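Local coordinates for sister chromatid cohesion protein (Chaetomium thermophilum, PDB 5T8V) that probably loads the cohesin ring onto chromatin, this chain being the C-terminal, HEAT-repeat fragment of the loader Scc2, at residues Ser949-Ile953 and Tyr976-Val980; Leu965-Ile970 and Trp1024-Val1028; Val980-Lys985 and Leu1038-Ser1042; Asn988-His993 and Ala1006-Met1012. One frame throughout, in Å; residues are numbered along the deposited sequence.

Contact 1 (Ser949-Ile953 and Tyr976-Val980); sequences SLKGI and YSLIV
Tyr-976 lays its ring over the backbone of Gly-952, while Val-980, one helical turn further on, packs against Ser-949, Leu-950 and Ile-953 of the other helix. The two helices run roughly antiparallel, their N-to-C directions 144° apart and their axes 9.0 Å apart at closest approach. The tight part of the contact is the buried one around Val-980. Its CG2 methyl lies anti to the carbonyl carbon, which directs it at helix 940-960, and there it touches Ser-949 CB at 3.6 Å. The same methyl meets Leu-950 CD2 at 3.8 Å, the two side chains crossing at about a right angle, and Ile-953 CD1 at 3.9 Å. Ser-949 turns its hydroxyl back to Leu-945 O in its own helix; that bond satisfies OG, although Ile-979 CG2 packs against it. On the side nearer the solvent, where Tyr-976 and Gly-952 are partly exposed, the contact is one ring laid flat against helix backbone, rather than interlocking branches. Gly-952 CA sits 4.0 Å from the centroid of the Tyr-976 ring and 22° off its normal, a CH-pi contact displaced toward the rim. Ile-953 connects the two regions, because its CG1 passes Tyr-976 CB at 3.6 Å in the opposite direction while its CD1 reaches Val-980. Behind this pair lies helix 1009-1016, with Ile-1015 against Leu-950 and Ile-953; from another direction helix 1026-1042 brings Cys-1035 to Ser-977 and Val-980, so the antiparallel pair is covered by helices 1009-1016 and 1026-1042.

Contact 2 (Leu965-Ile970 and Trp1024-Val1028); sequences LDQLKI and WPLDV
The backbones draw closest at Ile-970 and Val-1028, whose CA atoms are 6.3 Å apart in the early turns of helices 969-986 and 1026-1042. Ile-970 carries most of the packing: its CG2 branch meets Asp-1027 CB at 3.5 Å and Val-1028 CG2 at 3.7 Å, both side chains crossing that of the isoleucine at about a right angle. Its other branch, with CG1 beside the backbone N (chi1 -68°), extends so that CD1 reaches Pro-1025 CG at 4.2 Å. Leu-965 adds a second patch, where CD1 approaches the edge of the Trp-1024 indole, close to the ring plane and 4.0 Å from CZ3. At the exposed rim the bent chain of Gln-967 brings NE2 near Asp-1027 OD2, with the amide and carboxylate planes nearly perpendicular. The loop segment is held in shape by Asp-966, whose OD1 accepts a nearly straight capping bond from Lys-969 N, while OD2 takes the ammonium group of Lys-969 in a salt bridge from above the carboxylate plane. Helix 940-960 flanks the contact, offering Thr-956 and Ala-960 to Leu-965 and Ala-960 to Trp-1024, whose ring also meets that of Phe-1019.

Contact 3 (Val980-Lys985 and Leu1038-Ser1042); sequences VGMAGK and LVCQS
Leu-1038 is the apolar centre of the contact, and Met-982 and Lys-985 cross it obliquely. The sulfur of Met-982 stands by both leucine methyls, 3.6 Å from Leu-1038 CD1 and 3.7 Å from CD2. It gets there because the methionine chain folds back at chi2 and chi3, although its CB leaves the backbone away from the neighbouring helix. Lys-985 is extended instead: with CG anti to the backbone N (chi1 178°), the aliphatic part runs past the leucine, its CD 3.7 Å from Leu-1038 CD2. The ammonium then arrives at the amide of Gln-1041, giving a weak hydrogen bond from NZ to Gln-1041 OE1 of 3.0 Å. Beneath these chains the helices lie nearly parallel, 9° between their directions and only 7.3 Å between axes, and contact is made through glycine backbone: Gly-981 O meets Leu-1038 CB at 3.4 Å, and Val-1039 CG2 faces Gly-981 CA at 3.9 Å. Ser-1042 OG donates to Lys-985 O over 2.7 Å, approaching in the carbonyl plane on a lone pair. The chemistry is thus divided: Gly-981 and Gly-984, lacking side chains, allow the close approach, and the leucine and valine fill the interface, while near the end of helix 969-986 lysine contributes a carbonyl and an ammonium to separate polar bonds, its charge probably eased a little by a long, weak ion pair with Asp-923.

Contact 4 (Asn988-His993 and Ala1006-Met1012); sequences NLDSHH and ASVSKLM
The loop leaving helix 969-986 folds back on the turn that starts helix 1009-1016, and the meeting runs from Asn-988 against Ser-1009 to His-993 against Ala-1006. At the start of helix 1009-1016, Ser-1009 OG lies 3.1 Å from Asn-988 OD1 and 3.2 Å from Ser-1007 O. Its single proton could serve either acceptor, one across the contact and one within its own turn, so which acceptor it uses is not settled; Ser-1043 OG is a further weak partner. In the middle, the backbone takes an inverse gamma turn centred on Leu-989, whose carbonyl oxygen meets Val-1008 CG2 at 3.6 Å. The valine holds CG2 anti to its own carbonyl carbon, which turns that methyl to the Leu-989 carbonyl, and Phe-996 from the intervening loop also packs on the side chain. Asp-990 directs its carboxylate at the start of the helix, OD1 2.6 Å from Ser-1007 O. At the outer end His-993 and Ala-1006 come together where both are exposed, CB to CB at 3.5 Å. With chi1 at 59°, the imidazole is set between the backbone N and the carbonyl carbon; the alanine methyl approaches it obliquely, and ND1 makes a weak bond to Ser-991 O. Val-1008 occupies the N-cap position, and just before it Ser-1007 OG accepts from Lys-1010 N at 3.0 Å with an angle of 159°. This is an ST motif, a serine hydroxyl binding an amide of the first helical turn, here at the start of a short helix in a HEAT-repeat solenoid.

In the fold
Helix 969-986 runs through contacts 1, 2 and 3, meeting helix 940-960 in the first and helix 1026-1042 near both of its ends in the other two, whose centres are 21 Å apart. Contacts 1 and 3 share Val-980, their centres 12 Å apart. Helix 1009-1016 fits between these elements: Met-1012, from contact 4, sets its SD 3.6 Å from Val-980 CG1 and its CE 3.7 Å from Gly-984 CA, so contact 4 joins contacts 1 and 3 in one packed region. Contact 2 lies at the surface, its centre 14 Å from that of contact 1 without touching it (nearest atoms about 6 Å apart). All four lie 59 to 69 Å from the chain's centre.

Contact 1 (Ser949-Ile953 and Tyr976-Val980)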
loop_
_atom_site.group_PDB
_atom_site.type_symbol
_atom_site.label_atom_id
_atom_site.label_comp_id
_atom_site.label_asym_id
_atom_site.label_seq_id
_atom_site.Cartn_x
_atom_site.Cartn_y
_atom_site.Cartn_z
ATOM N N SER A 949 -8.166 -49.558 48.927
ATOM C CA SER A 949 -7.749 -48.183 49.186
ATOM C C SER A 949 -8.417 -47.632 50.442
ATOM O O SER A 949 -7.758 -47.032 51.298
ATOM C CB SER A 949 -8.065 -47.308 47.974
ATOM O OG SER A 949 -7.341 -47.741 46.836
ATOM N N LEU A 950 -9.730 -47.833 50.571
ATOM C CA LEU A 950 -10.445 -47.341 51.746
ATOM C C LEU A 950 -9.918 -47.991 53.021
ATOM O O LEU A 950 -9.623 -47.305 54.012
ATOM C CB LEU A 950 -11.944 -47.600 51.581
ATOM C CG LEU A 950 -12.617 -46.817 50.452
ATOM C CD1 LEU A 950 -13.980 -47.403 50.117
ATOM C CD2 LEU A 950 -12.746 -45.349 50.828
ATOM N N LYS A 951 -9.806 -49.321 53.018
ATOM C CA LYS A 951 -9.182 -50.023 54.135
ATOM C C LYS A 951 -7.860 -49.366 54.499
ATOM O O LYS A 951 -7.597 -49.076 55.670
ATOM C CB LYS A 951 -8.971 -51.498 53.781
ATOM C CG LYS A 951 -10.253 -52.321 53.687
ATOM C CD LYS A 951 -10.810 -52.652 55.063
ATOM C CE LYS A 951 -12.227 -53.199 54.978
ATOM N NZ LYS A 951 -12.895 -53.243 56.309
ATOM N N GLY A 952 -7.020 -49.103 53.496
ATOM C CA GLY A 952 -5.775 -48.403 53.758
ATOM C C GLY A 952 -5.990 -47.065 54.440
ATOM O O GLY A 952 -5.219 -46.676 55.321
ATOM N N ILE A 953 -7.043 -46.345 54.046
ATOM C CA ILE A 953 -7.317 -45.035 54.638
ATOM C C ILE A 953 -7.606 -45.178 56.128
ATOM O O ILE A 953 -6.946 -44.558 56.975
ATOM C CB ILE A 953 -8.476 -44.341 53.901
ATOM C CG1 ILE A 953 -8.040 -43.966 52.482
ATOM C CG2 ILE A 953 -8.941 -43.098 54.661
ATOM C CD1 ILE A 953 -9.153 -43.424 51.604
ATOM N N TYR A 976 -3.960 -43.275 48.414
ATOM C CA TYR A 976 -5.247 -43.900 48.703
ATOM C C TYR A 976 -6.395 -42.967 48.334
ATOM O O TYR A 976 -7.274 -43.320 47.536
ATOM C CB TYR A 976 -5.324 -44.283 50.184
ATOM C CG TYR A 976 -4.409 -45.418 50.600
ATOM C CD1 TYR A 976 -4.173 -46.498 49.758
ATOM C CD2 TYR A 976 -3.787 -45.410 51.843
ATOM C CE1 TYR A 976 -3.343 -47.534 50.140
ATOM C CE2 TYR A 976 -2.955 -46.443 52.233
ATOM C CZ TYR A 976 -2.738 -47.502 51.378
ATOM O OH TYR A 976 -1.910 -48.532 51.762
ATOM N N SER A 977 -6.398 -41.763 48.910
ATOM C CA SER A 977 -7.456 -40.800 48.631
ATOM C C SER A 977 -7.519 -40.447 47.154
ATOM O O SER A 977 -8.606 -40.198 46.624
ATOM C CB SER A 977 -7.242 -39.536 49.459
ATOM O OG SER A 977 -6.143 -38.792 48.963
ATOM N N LEU A 978 -6.372 -40.401 46.475
ATOM C CA LEU A 978 -6.385 -40.114 45.046
ATOM C C LEU A 978 -7.105 -41.219 44.280
ATOM O O LEU A 978 -7.960 -40.948 43.428
ATOM C CB LEU A 978 -4.955 -39.940 44.533
ATOM C CG LEU A 978 -4.839 -39.587 43.049
ATOM C CD1 LEU A 978 -5.458 -38.230 42.761
ATOM C CD2 LEU A 978 -3.390 -39.621 42.590
ATOM N N ILE A 979 -6.773 -42.477 44.578
ATOM C CA ILE A 979 -7.404 -43.603 43.893
ATOM C C ILE A 979 -8.905 -43.609 44.159
ATOM O O ILE A 979 -9.718 -43.725 43.236
ATOM C CB ILE A 979 -6.748 -44.928 44.326
ATOM C CG1 ILE A 979 -5.271 -44.941 43.925
ATOM C CG2 ILE A 979 -7.477 -46.123 43.704
ATOM C CD1 ILE A 979 -4.474 -46.083 44.534
ATOM N N VAL A 980 -9.293 -43.493 45.431
ATOM C CA VAL A 980 -10.714 -43.456 45.767
ATOM C C VAL A 980 -11.407 -42.321 45.025
ATOM O O VAL A 980 -12.505 -42.492 44.479
ATOM C CB VAL A 980 -10.898 -43.330 47.291
ATOM C CG1 VAL A 980 -12.378 -43.188 47.649
ATOM C CG2 VAL A 980 -10.295 -44.532 47.999
#

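Contact 2 (Leu965-Ile970 and Trp1024-Val1028)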
loop_
_atom_site.group_PDB
_atom_site.type_symbol
_atom_site.label_atom_id
_atom_site.label_comp_id
_atom_site.label_asym_id
_atom_site.label_seq_id
_atom_site.Cartn_x
_atom_site.Cartn_y
_atom_site.Cartn_z
ATOM N N LEU A 965 1.721 -39.952 62.606
ATOM C CA LEU A 965 2.063 -40.267 61.224
ATOM C C LEU A 965 3.554 -40.076 60.969
ATOM O O LEU A 965 4.360 -40.091 61.906
ATOM C CB LEU A 965 1.242 -39.391 60.272
ATOM C CG LEU A 965 -0.275 -39.551 60.356
ATOM C CD1 LEU A 965 -0.968 -38.414 59.623
ATOM C CD2 LEU A 965 -0.697 -40.892 59.774
ATOM N N ASP A 966 3.928 -39.910 59.704
ATOM C CA ASP A 966 5.295 -39.602 59.308
ATOM C C ASP A 966 5.247 -39.138 57.859
ATOM O O ASP A 966 4.197 -39.172 57.214
ATOM C CB ASP A 966 6.229 -40.805 59.478
ATOM C CG ASP A 966 5.703 -42.055 58.799
ATOM O OD1 ASP A 966 4.818 -41.936 57.928
ATOM O OD2 ASP A 966 6.180 -43.160 59.135
ATOM N N GLN A 967 6.399 -38.700 57.352
ATOM C CA GLN A 967 6.445 -38.173 55.995
ATOM C C GLN A 967 6.134 -39.229 54.941
ATOM O O GLN A 967 5.921 -38.871 53.777
ATOM C CB GLN A 967 7.818 -37.556 55.719
ATOM C CG GLN A 967 7.793 -36.430 54.699
ATOM C CD GLN A 967 6.954 -35.251 55.160
ATOM O OE1 GLN A 967 7.120 -34.756 56.274
ATOM N NE2 GLN A 967 6.038 -34.805 54.308
ATOM N N LEU A 968 6.095 -40.507 55.314
ATOM C CA LEU A 968 5.815 -41.592 54.380
ATOM C C LEU A 968 4.357 -42.027 54.395
ATOM O O LEU A 968 3.775 -42.259 53.332
ATOM C CB LEU A 968 6.709 -42.797 54.692
ATOM C CG LEU A 968 6.436 -44.084 53.907
ATOM C CD1 LEU A 968 6.440 -43.830 52.408
ATOM C CD2 LEU A 968 7.462 -45.145 54.267
ATOM N N LYS A 969 3.748 -42.147 55.577
ATOM C CA LYS A 969 2.341 -42.528 55.641
ATOM C C LYS A 969 1.442 -41.457 55.034
ATOM O O LYS A 969 0.369 -41.778 54.508
ATOM C CB LYS A 969 1.936 -42.803 57.092
ATOM C CG LYS A 969 2.568 -44.056 57.690
ATOM C CD LYS A 969 2.030 -44.344 59.085
ATOM C CE LYS A 969 2.748 -45.525 59.727
ATOM N NZ LYS A 969 4.146 -45.190 60.117
ATOM N N ILE A 970 1.858 -40.190 55.090
ATOM C CA ILE A 970 1.061 -39.119 54.502
ATOM C C ILE A 970 0.990 -39.274 52.988
ATOM O O ILE A 970 -0.051 -39.016 52.374
ATOM C CB ILE A 970 1.633 -37.746 54.905
ATOM C CG1 ILE A 970 1.431 -37.517 56.407
ATOM C CG2 ILE A 970 0.974 -36.622 54.094
ATOM C CD1 ILE A 970 2.072 -36.243 56.940
ATOM N N TRP A 1024 -5.510 -31.763 61.013
ATOM C CA TRP A 1024 -4.533 -32.518 60.246
ATOM C C TRP A 1024 -3.559 -31.579 59.549
ATOM O O TRP A 1024 -3.848 -30.393 59.361
ATOM C CB TRP A 1024 -5.245 -33.385 59.211
ATOM C CG TRP A 1024 -6.188 -34.378 59.813
ATOM C CD1 TRP A 1024 -7.515 -34.198 60.070
ATOM C CD2 TRP A 1024 -5.874 -35.711 60.236
ATOM N NE1 TRP A 1024 -8.047 -35.336 60.627
ATOM C CE2 TRP A 1024 -7.061 -36.279 60.740
ATOM C CE3 TRP A 1024 -4.705 -36.478 60.239
ATOM C CZ2 TRP A 1024 -7.112 -37.577 61.239
ATOM C CZ3 TRP A 1024 -4.758 -37.767 60.736
ATOM C CH2 TRP A 1024 -5.953 -38.304 61.229
ATOM N N PRO A 1025 -2.385 -32.079 59.151
ATOM C CA PRO A 1025 -1.452 -31.232 58.396
ATOM C C PRO A 1025 -1.980 -30.903 57.010
ATOM O O PRO A 1025 -3.040 -31.395 56.611
ATOM C CB PRO A 1025 -0.176 -32.081 58.330
ATOM C CG PRO A 1025 -0.644 -33.482 58.483
ATOM C CD PRO A 1025 -1.835 -33.424 59.396
ATOM N N LEU A 1026 -1.249 -30.075 56.266
ATOM C CA LEU A 1026 -1.724 -29.644 54.957
ATOM C C LEU A 1026 -1.566 -30.745 53.914
ATOM O O LEU A 1026 -2.441 -30.921 53.056
ATOM C CB LEU A 1026 -0.977 -28.381 54.524
ATOM C CG LEU A 1026 -1.711 -27.424 53.583
ATOM C CD1 LEU A 1026 -2.974 -26.874 54.231
ATOM C CD2 LEU A 1026 -0.793 -26.283 53.173
ATOM N N ASP A 1027 -0.466 -31.500 53.978
ATOM C CA ASP A 1027 -0.256 -32.600 53.042
ATOM C C ASP A 1027 -1.351 -33.653 53.137
ATOM O O ASP A 1027 -1.490 -34.469 52.219
ATOM C CB ASP A 1027 1.107 -33.249 53.290
ATOM C CG ASP A 1027 2.265 -32.331 52.948
ATOM O OD1 ASP A 1027 2.070 -31.399 52.138
ATOM O OD2 ASP A 1027 3.372 -32.546 53.487
ATOM N N VAL A 1028 -2.120 -33.659 54.220
ATOM C CA VAL A 1028 -3.240 -34.580 54.387
ATOM C C VAL A 1028 -4.559 -33.921 54.007
ATOM O O VAL A 1028 -5.377 -34.510 53.301
ATOM C CB VAL A 1028 -3.276 -35.112 55.837
ATOM C CG1 VAL A 1028 -4.528 -35.950 56.083
ATOM C CG2 VAL A 1028 -2.026 -35.929 56.126
#

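Contact 3 (Val980-Lys985 and Leu1038-Ser1042)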
loop_
_atom_site.group_PDB
_atom_site.type_symbol
_atom_site.label_atom_id
_atom_site.label_comp_id
_atom_site.label_asym_id
_atom_site.label_seq_id
_atom_site.Cartn_x
_atom_site.Cartn_y
_atom_site.Cartn_z
ATOM N N VAL A 980 -9.293 -43.493 45.431
ATOM C CA VAL A 980 -10.714 -43.456 45.767
ATOM C C VAL A 980 -11.407 -42.321 45.025
ATOM O O VAL A 980 -12.505 -42.492 44.479
ATOM C CB VAL A 980 -10.898 -43.330 47.291
ATOM C CG1 VAL A 980 -12.378 -43.188 47.649
ATOM C CG2 VAL A 980 -10.295 -44.532 47.999
ATOM N N GLY A 981 -10.777 -41.147 44.987
ATOM C CA GLY A 981 -11.418 -39.993 44.377
ATOM C C GLY A 981 -11.617 -40.164 42.885
ATOM O O GLY A 981 -12.704 -39.907 42.357
ATOM N N MET A 982 -10.570 -40.598 42.181
ATOM C CA MET A 982 -10.702 -40.827 40.747
ATOM C C MET A 982 -11.732 -41.912 40.460
ATOM O O MET A 982 -12.559 -41.773 39.549
ATOM C CB MET A 982 -9.343 -41.202 40.154
ATOM C CG MET A 982 -8.287 -40.108 40.264
ATOM S SD MET A 982 -8.846 -38.494 39.676
ATOM C CE MET A 982 -9.654 -38.936 38.152
ATOM N N ALA A 983 -11.700 -42.999 41.232
ATOM C CA ALA A 983 -12.702 -44.047 41.078
ATOM C C ALA A 983 -14.105 -43.469 41.195
ATOM O O ALA A 983 -14.963 -43.709 40.340
ATOM C CB ALA A 983 -12.477 -45.142 42.121
ATOM N N GLY A 984 -14.351 -42.689 42.248
ATOM C CA GLY A 984 -15.640 -42.034 42.387
ATOM C C GLY A 984 -15.965 -41.122 41.222
ATOM O O GLY A 984 -17.134 -40.955 40.866
ATOM N N LYS A 985 -14.940 -40.526 40.607
ATOM C CA LYS A 985 -15.176 -39.618 39.489
ATOM C C LYS A 985 -15.654 -40.374 38.256
ATOM O O LYS A 985 -16.626 -39.968 37.607
ATOM C CB LYS A 985 -13.904 -38.830 39.170
ATOM C CG LYS A 985 -14.052 -37.886 37.981
ATOM C CD LYS A 985 -12.820 -37.015 37.798
ATOM C CE LYS A 985 -12.948 -36.104 36.587
ATOM N NZ LYS A 985 -12.182 -34.835 36.757
ATOM N N LEU A 1038 -13.452 -34.820 43.781
ATOM C CA LEU A 1038 -13.585 -35.716 42.636
ATOM C C LEU A 1038 -14.818 -36.600 42.770
ATOM O O LEU A 1038 -15.507 -36.873 41.780
ATOM C CB LEU A 1038 -12.328 -36.575 42.499
ATOM C CG LEU A 1038 -11.032 -35.842 42.154
ATOM C CD1 LEU A 1038 -9.829 -36.627 42.650
ATOM C CD2 LEU A 1038 -10.942 -35.620 40.656
ATOM N N VAL A 1039 -15.110 -37.062 43.985
ATOM C CA VAL A 1039 -16.286 -37.902 44.194
ATOM C C VAL A 1039 -17.559 -37.097 43.969
ATOM O O VAL A 1039 -18.467 -37.526 43.247
ATOM C CB VAL A 1039 -16.255 -38.524 45.601
ATOM C CG1 VAL A 1039 -17.547 -39.286 45.888
ATOM C CG2 VAL A 1039 -15.052 -39.445 45.746
ATOM N N CYS A 1040 -17.642 -35.916 44.584
ATOM C CA CYS A 1040 -18.879 -35.143 44.545
ATOM C C CYS A 1040 -19.194 -34.658 43.137
ATOM O O CYS A 1040 -20.365 -34.615 42.741
ATOM C CB CYS A 1040 -18.786 -33.958 45.505
ATOM S SG CYS A 1040 -18.748 -34.418 47.247
ATOM N N GLN A 1041 -18.171 -34.285 42.362
ATOM C CA GLN A 1041 -18.438 -33.721 41.042
ATOM C C GLN A 1041 -19.212 -34.693 40.161
ATOM O O GLN A 1041 -19.951 -34.264 39.268
ATOM C CB GLN A 1041 -17.130 -33.303 40.367
ATOM C CG GLN A 1041 -16.371 -34.424 39.679
ATOM C CD GLN A 1041 -15.124 -33.926 38.985
ATOM O OE1 GLN A 1041 -14.934 -34.156 37.792
ATOM N NE2 GLN A 1041 -14.266 -33.235 39.728
ATOM N N SER A 1042 -19.063 -35.998 40.395
ATOM C CA SER A 1042 -19.803 -37.011 39.653
ATOM C C SER A 1042 -20.964 -37.602 40.444
ATOM O O SER A 1042 -21.767 -38.346 39.870
ATOM C CB SER A 1042 -18.864 -38.139 39.214
ATOM O OG SER A 1042 -17.951 -37.681 38.231
#

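Contact 4 (Asn988-His993 and Ala1006-Met1012)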
loop_
_atom_site.group_PDB
_atom_site.type_symbol
_atom_site.label_atom_id
_atom_site.label_comp_id
_atom_site.label_asym_id
_atom_site.label_seq_id
_atom_site.Cartn_x
_atom_site.Cartn_y
_atom_site.Cartn_z
ATOM N N ASN A 988 -18.748 -45.329 39.252
ATOM C CA ASN A 988 -19.589 -45.366 40.441
ATOM C C ASN A 988 -20.192 -46.761 40.544
ATOM O O ASN A 988 -21.071 -47.128 39.756
ATOM C CB ASN A 988 -20.672 -44.292 40.383
ATOM C CG ASN A 988 -20.982 -43.703 41.749
ATOM O OD1 ASN A 988 -20.146 -43.732 42.654
ATOM N ND2 ASN A 988 -22.185 -43.165 41.903
ATOM N N LEU A 989 -19.714 -47.538 41.511
ATOM C CA LEU A 989 -20.145 -48.924 41.692
ATOM C C LEU A 989 -21.362 -49.015 42.608
ATOM O O LEU A 989 -21.396 -49.796 43.556
ATOM C CB LEU A 989 -18.985 -49.750 42.236
ATOM C CG LEU A 989 -17.734 -49.801 41.354
ATOM C CD1 LEU A 989 -16.578 -50.446 42.100
ATOM C CD2 LEU A 989 -18.016 -50.552 40.059
ATOM N N ASP A 990 -22.381 -48.205 42.319
ATOM C CA ASP A 990 -23.591 -48.225 43.133
ATOM C C ASP A 990 -24.361 -49.527 42.962
ATOM O O ASP A 990 -25.077 -49.947 43.878
ATOM C CB ASP A 990 -24.482 -47.035 42.780
ATOM C CG ASP A 990 -23.810 -45.703 43.049
ATOM O OD1 ASP A 990 -22.817 -45.680 43.807
ATOM O OD2 ASP A 990 -24.278 -44.679 42.507
ATOM N N SER A 991 -24.232 -50.178 41.804
ATOM C CA SER A 991 -24.910 -51.450 41.587
ATOM C C SER A 991 -24.321 -52.565 42.442
ATOM O O SER A 991 -25.021 -53.542 42.731
ATOM C CB SER A 991 -24.845 -51.834 40.107
ATOM O OG SER A 991 -23.508 -52.029 39.690
ATOM N N HIS A 992 -23.063 -52.443 42.849
ATOM C CA HIS A 992 -22.416 -53.425 43.722
ATOM C C HIS A 992 -22.467 -52.981 45.177
ATOM O O HIS A 992 -21.476 -53.036 45.905
ATOM C CB HIS A 992 -20.979 -53.657 43.273
ATOM C CG HIS A 992 -20.861 -54.129 41.858
ATOM N ND1 HIS A 992 -21.040 -53.293 40.778
ATOM C CD2 HIS A 992 -20.594 -55.353 41.346
ATOM C CE1 HIS A 992 -20.886 -53.980 39.660
ATOM N NE2 HIS A 992 -20.612 -55.232 39.977
ATOM N N HIS A 993 -23.644 -52.534 45.618
ATOM C CA HIS A 993 -23.818 -52.109 47.000
ATOM C C HIS A 993 -23.644 -53.250 47.992
ATOM O O HIS A 993 -23.611 -52.994 49.201
ATOM C CB HIS A 993 -25.197 -51.472 47.185
ATOM C CG HIS A 993 -26.338 -52.376 46.838
ATOM N ND1 HIS A 993 -26.707 -52.646 45.538
ATOM C CD2 HIS A 993 -27.198 -53.064 47.625
ATOM C CE1 HIS A 993 -27.743 -53.467 45.538
ATOM N NE2 HIS A 993 -28.060 -53.737 46.793
ATOM N N ALA A 1006 -26.567 -48.218 50.166
ATOM C CA ALA A 1006 -26.353 -48.516 48.751
ATOM C C ALA A 1006 -25.863 -47.285 47.994
ATOM O O ALA A 1006 -26.238 -47.049 46.844
ATOM C CB ALA A 1006 -27.622 -49.079 48.106
ATOM N N SER A 1007 -25.008 -46.494 48.642
ATOM C CA SER A 1007 -24.458 -45.285 48.041
ATOM C C SER A 1007 -23.035 -45.478 47.533
ATOM O O SER A 1007 -22.745 -45.163 46.376
ATOM C CB SER A 1007 -24.493 -44.133 49.052
ATOM O OG SER A 1007 -24.030 -42.933 48.458
ATOM N N VAL A 1008 -22.137 -45.981 48.380
ATOM C CA VAL A 1008 -20.721 -46.120 48.043
ATOM C C VAL A 1008 -20.099 -44.732 47.951
ATOM O O VAL A 1008 -19.143 -44.423 48.670
ATOM C CB VAL A 1008 -20.515 -46.910 46.735
ATOM C CG1 VAL A 1008 -19.034 -47.191 46.516
ATOM C CG2 VAL A 1008 -21.309 -48.211 46.765
ATOM N N SER A 1009 -20.629 -43.893 47.058
ATOM C CA SER A 1009 -20.242 -42.487 47.021
ATOM C C SER A 1009 -20.196 -41.905 48.428
ATOM O O SER A 1009 -19.176 -41.352 48.860
ATOM C CB SER A 1009 -21.226 -41.704 46.149
ATOM O OG SER A 1009 -21.627 -42.463 45.020
ATOM N N LYS A 1010 -21.302 -42.038 49.163
ATOM C CA LYS A 1010 -21.348 -41.543 50.533
ATOM C C LYS A 1010 -20.416 -42.323 51.447
ATOM O O LYS A 1010 -19.973 -41.791 52.469
ATOM C CB LYS A 1010 -22.779 -41.605 51.066
ATOM C CG LYS A 1010 -22.881 -41.363 52.560
ATOM C CD LYS A 1010 -24.273 -40.925 52.964
ATOM C CE LYS A 1010 -24.400 -40.840 54.475
ATOM N NZ LYS A 1010 -25.631 -40.117 54.893
ATOM N N LEU A 1011 -20.116 -43.580 51.118
ATOM C CA LEU A 1011 -19.146 -44.331 51.908
ATOM C C LEU A 1011 -17.750 -43.744 51.742
ATOM O O LEU A 1011 -17.045 -43.492 52.729
ATOM C CB LEU A 1011 -19.171 -45.807 51.504
ATOM C CG LEU A 1011 -18.173 -46.740 52.197
ATOM C CD1 LEU A 1011 -18.304 -46.667 53.711
ATOM C CD2 LEU A 1011 -18.367 -48.172 51.717
ATOM N N MET A 1012 -17.343 -43.502 50.495
ATOM C CA MET A 1012 -16.052 -42.874 50.238
ATOM C C MET A 1012 -15.968 -41.510 50.913
ATOM O O MET A 1012 -15.015 -41.222 51.650
ATOM C CB MET A 1012 -15.832 -42.756 48.728
ATOM C CG MET A 1012 -15.889 -44.098 48.002
ATOM S SD MET A 1012 -15.548 -44.016 46.232
ATOM C CE MET A 1012 -17.049 -43.264 45.617
#